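Local coordinates for protein major centromere autoantigen B (PDB 1UFI) that dimerizes through this C-terminal domain, pairing two copies of the centromere DNA-binding protein CENP-B, at residues A[11-16]-A[41-46]. Residues are numbered along the deposited sequence; the frame is centred on the assembly and turned at random.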
ATOM      1  N   GLU A  11       8.316  -3.768   9.413  1.00 18.74           N
ATOM      2  CA  GLU A  11       7.133  -4.607   9.250  1.00 20.25           C
ATOM      3  C   GLU A  11       6.307  -3.972   8.111  1.00 19.02           C
ATOM      4  O   GLU A  11       5.862  -4.671   7.174  1.00 18.85           O
ATOM      5  CB  GLU A  11       6.317  -4.611  10.520  1.00 20.17           C
ATOM      6  CG  GLU A  11       6.923  -5.479  11.644  1.00 25.03           C
ATOM      7  CD  GLU A  11       6.413  -5.159  13.055  1.00 26.35           C
ATOM      8  OE1 GLU A  11       7.049  -5.611  14.044  1.00 34.24           O
ATOM      9  OE2 GLU A  11       5.432  -4.461  13.247  1.00 21.66           O
ATOM     10  N   ALA A  12       6.090  -2.666   8.197  1.00 19.71           N
ATOM     11  CA  ALA A  12       5.218  -2.015   7.198  1.00 18.24           C
ATOM     12  C   ALA A  12       5.759  -2.243   5.792  1.00 17.08           C
ATOM     13  O   ALA A  12       5.009  -2.455   4.812  1.00 14.54           O
ATOM     14  CB  ALA A  12       5.029  -0.530   7.496  1.00 16.33           C
ATOM     15  N   MET A  13       7.081  -2.154   5.650  1.00 16.74           N
ATOM     16  CA  MET A  13       7.673  -2.326   4.331  1.00 17.86           C
ATOM     17  C   MET A  13       7.593  -3.753   3.853  1.00 17.07           C
ATOM     18  O   MET A  13       7.492  -3.976   2.633  1.00 17.60           O
ATOM     19  CB  MET A  13       9.122  -1.777   4.292  1.00 18.08           C
ATOM     20  CG  MET A  13       9.156  -0.315   4.666  1.00 19.44           C
ATOM     21  SD  MET A  13       7.971   0.801   3.687  1.00 21.00           S
ATOM     22  CE  MET A  13       8.648   0.668   2.445  1.00 13.60           C
ATOM     23  N   ALA A  14       7.700  -4.704   4.790  1.00 18.27           N
ATOM     24  CA  ALA A  14       7.519  -6.129   4.459  1.00 18.19           C
ATOM     25  C   ALA A  14       6.120  -6.347   3.906  1.00 18.72           C
ATOM     26  O   ALA A  14       5.934  -6.981   2.867  1.00 17.72           O
ATOM     27  CB  ALA A  14       7.780  -7.024   5.686  1.00 18.66           C
ATOM     28  N   TYR A  15       5.148  -5.819   4.627  1.00 17.07           N
ATOM     29  CA  TYR A  15       3.697  -5.865   4.229  1.00 17.15           C
ATOM     30  C   TYR A  15       3.503  -5.196   2.883  1.00 16.50           C
ATOM     31  O   TYR A  15       2.818  -5.679   2.026  1.00 15.72           O
ATOM     32  CB  TYR A  15       2.863  -5.152   5.256  1.00 16.19           C
ATOM     33  CG  TYR A  15       2.969  -5.754   6.670  1.00 15.97           C
ATOM     34  CD1 TYR A  15       3.409  -7.063   6.866  1.00 19.80           C
ATOM     35  CD2 TYR A  15       2.608  -4.993   7.758  1.00 18.03           C
ATOM     36  CE1 TYR A  15       3.509  -7.596   8.191  1.00 22.17           C
ATOM     37  CE2 TYR A  15       2.698  -5.514   9.050  1.00 20.70           C
ATOM     38  CZ  TYR A  15       3.131  -6.773   9.243  1.00 19.59           C
ATOM     39  OH  TYR A  15       3.164  -7.198  10.562  1.00 29.04           O
ATOM     40  N   PHE A  16       4.085  -4.018   2.696  1.00 17.14           N
ATOM     41  CA  PHE A  16       4.000  -3.359   1.409  1.00 14.73           C
ATOM     42  C   PHE A  16       4.566  -4.166   0.227  1.00 15.61           C
ATOM     43  O   PHE A  16       3.989  -4.179  -0.892  1.00 17.15           O
ATOM     44  CB  PHE A  16       4.700  -1.965   1.460  1.00 13.93           C
ATOM     45  CG  PHE A  16       4.428  -1.180   0.211  1.00 18.37           C
ATOM     46  CD1 PHE A  16       5.315  -1.157  -0.842  1.00 19.00           C
ATOM     47  CD2 PHE A  16       3.164  -0.575   0.080  1.00 18.75           C
ATOM     48  CE1 PHE A  16       4.954  -0.485  -2.047  1.00 18.26           C
ATOM     49  CE2 PHE A  16       2.829   0.138  -1.081  1.00 22.64           C
ATOM     50  CZ  PHE A  16       3.725   0.134  -2.154  1.00 21.69           C
ATOM     51  N   HIS A  41       7.309   5.405  -1.996  1.00 16.29           N
ATOM     52  CA  HIS A  41       8.160   6.574  -1.801  1.00 18.29           C
ATOM     53  C   HIS A  41       7.721   7.292  -0.564  1.00 18.29           C
ATOM     54  O   HIS A  41       8.558   7.572   0.285  1.00 18.73           O
ATOM     55  CB  HIS A  41       8.062   7.522  -2.992  1.00 17.48           C
ATOM     56  CG  HIS A  41       8.848   8.778  -2.803  1.00 22.30           C
ATOM     57  ND1 HIS A  41      10.175   8.876  -3.148  1.00 28.04           N
ATOM     58  CD2 HIS A  41       8.495   9.978  -2.292  1.00 24.94           C
ATOM     59  CE1 HIS A  41      10.613  10.087  -2.846  1.00 24.94           C
ATOM     60  NE2 HIS A  41       9.622  10.772  -2.316  1.00 22.74           N
ATOM     61  N   ASP A  42       6.396   7.462  -0.404  1.00 17.98           N
ATOM     62  CA  ASP A  42       5.855   8.194   0.748  1.00 17.80           C
ATOM     63  C   ASP A  42       6.255   7.428   1.996  1.00 19.45           C
ATOM     64  O   ASP A  42       6.663   8.031   3.012  1.00 19.14           O
ATOM     65  CB  ASP A  42       4.293   8.296   0.725  1.00 19.86           C
ATOM     66  CG  ASP A  42       3.764   9.166  -0.399  1.00 21.40           C
ATOM     67  OD1 ASP A  42       4.456  10.122  -0.816  1.00 23.25           O
ATOM     68  OD2 ASP A  42       2.660   8.941  -0.932  1.00 22.03           O
ATOM     69  N   LEU A  43       6.087   6.092   1.979  1.00 16.23           N
ATOM     70  CA  LEU A  43       6.403   5.274   3.159  1.00 14.96           C
ATOM     71  C   LEU A  43       7.869   5.512   3.614  1.00 16.66           C
ATOM     72  O   LEU A  43       8.091   5.655   4.820  1.00 18.68           O
ATOM     73  CB  LEU A  43       6.210   3.810   2.845  1.00 13.17           C
ATOM     74  CG  LEU A  43       4.757   3.364   2.909  1.00 15.46           C
ATOM     75  CD1 LEU A  43       4.661   2.025   2.070  1.00 14.12           C
ATOM     76  CD2 LEU A  43       4.350   3.136   4.363  1.00 17.26           C
ATOM     77  N   VAL A  44       8.797   5.584   2.665  1.00 17.43           N
ATOM     78  CA  VAL A  44      10.227   5.764   2.986  1.00 18.92           C
ATOM     79  C   VAL A  44      10.467   7.187   3.414  1.00 19.87           C
ATOM     80  O   VAL A  44      11.217   7.458   4.370  1.00 22.21           O
ATOM     81  CB  VAL A  44      11.073   5.482   1.784  1.00 19.71           C
ATOM     82  CG1 VAL A  44      12.504   6.098   1.931  1.00 22.48           C
ATOM     83  CG2 VAL A  44      11.043   3.948   1.501  1.00 21.21           C
ATOM     84  N   HIS A  45       9.904   8.119   2.674  1.00 22.03           N
ATOM     85  CA  HIS A  45      10.364   9.499   2.884  1.00 25.02           C
ATOM     86  C   HIS A  45       9.631  10.218   4.012  1.00 24.77           C
ATOM     87  O   HIS A  45      10.258  11.038   4.697  1.00 27.00           O
ATOM     88  CB  HIS A  45      10.456  10.275   1.571  1.00 25.92           C
ATOM     89  CG  HIS A  45      11.703   9.971   0.815  1.00 30.94           C
ATOM     90  ND1 HIS A  45      11.719   9.141  -0.283  1.00 34.18           N
ATOM     91  CD2 HIS A  45      12.994  10.315   1.046  1.00 31.65           C
ATOM     92  CE1 HIS A  45      12.958   9.011  -0.722  1.00 34.50           C
ATOM     93  NE2 HIS A  45      13.753   9.712   0.073  1.00 36.99           N
ATOM     94  N   VAL A  46       8.359   9.898   4.249  1.00 24.98           N
ATOM     95  CA  VAL A  46       7.665  10.297   5.466  1.00 24.81           C
ATOM     96  C   VAL A  46       8.400   9.818   6.718  1.00 25.47           C
ATOM     97  O   VAL A  46       8.462  10.535   7.709  1.00 24.16           O
ATOM     98  CB  VAL A  46       6.216   9.769   5.517  1.00 25.17           C
ATOM     99  CG1 VAL A  46       5.587   9.877   6.930  1.00 26.68           C
ATOM    100  CG2 VAL A  46       5.352  10.522   4.446  1.00 27.40           C
TER
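L43 reaches from helix 30-49 into the angle between M13 and F16 of helix 9-23, and most of the surface buried here gathers around it. Its CD1 methyl sits over one face of the F16 ring in a CH-pi contact, 4.0 Å from the ring centroid and 30° off the normal. It is displaced toward the base of the ring, with CD1 3.6 Å from F16 CD2 and 3.7 Å from F16 CG. The F16 ring is carried across the gap because its CG lies anti to the backbone N (chi1 -171°), and it also packs on I36, L39 and E40 further back along helix 30-49. M13 passes alongside L43 in the opposite sense, its SD 3.6 Å from L43 CB and 3.9 Å from L43 CD1, so one leucine methyl lies close to both the thioether and the aromatic face. The two helices form an antiparallel hairpin, and two such hairpins, one from each subunit, pair into the antiparallel four-helix bundle of the CENP-B dimer. The short segments run at 170° to each other, their axes 11.1 Å apart, and the CA atoms of M13 and L43 are the nearest pair across them. Side chains alone therefore bridge this fairly wide spacing, through apolar contacts throughout. The inner side of the contact is covered in part by the second subunit, whose Y22 packs on A12 and L43, while D42 OD2 is hydrogen-bonded to H35 ND1 of that subunit. L43 and F16 are buried, whereas M13 and V44, both partly exposed, form the looser side nearer solvent. There the approach of M13 CE to V44 CG2, at 4.2 Å, is slight, and doubtful as well because the modelled SD-CE bond of M13 is too short.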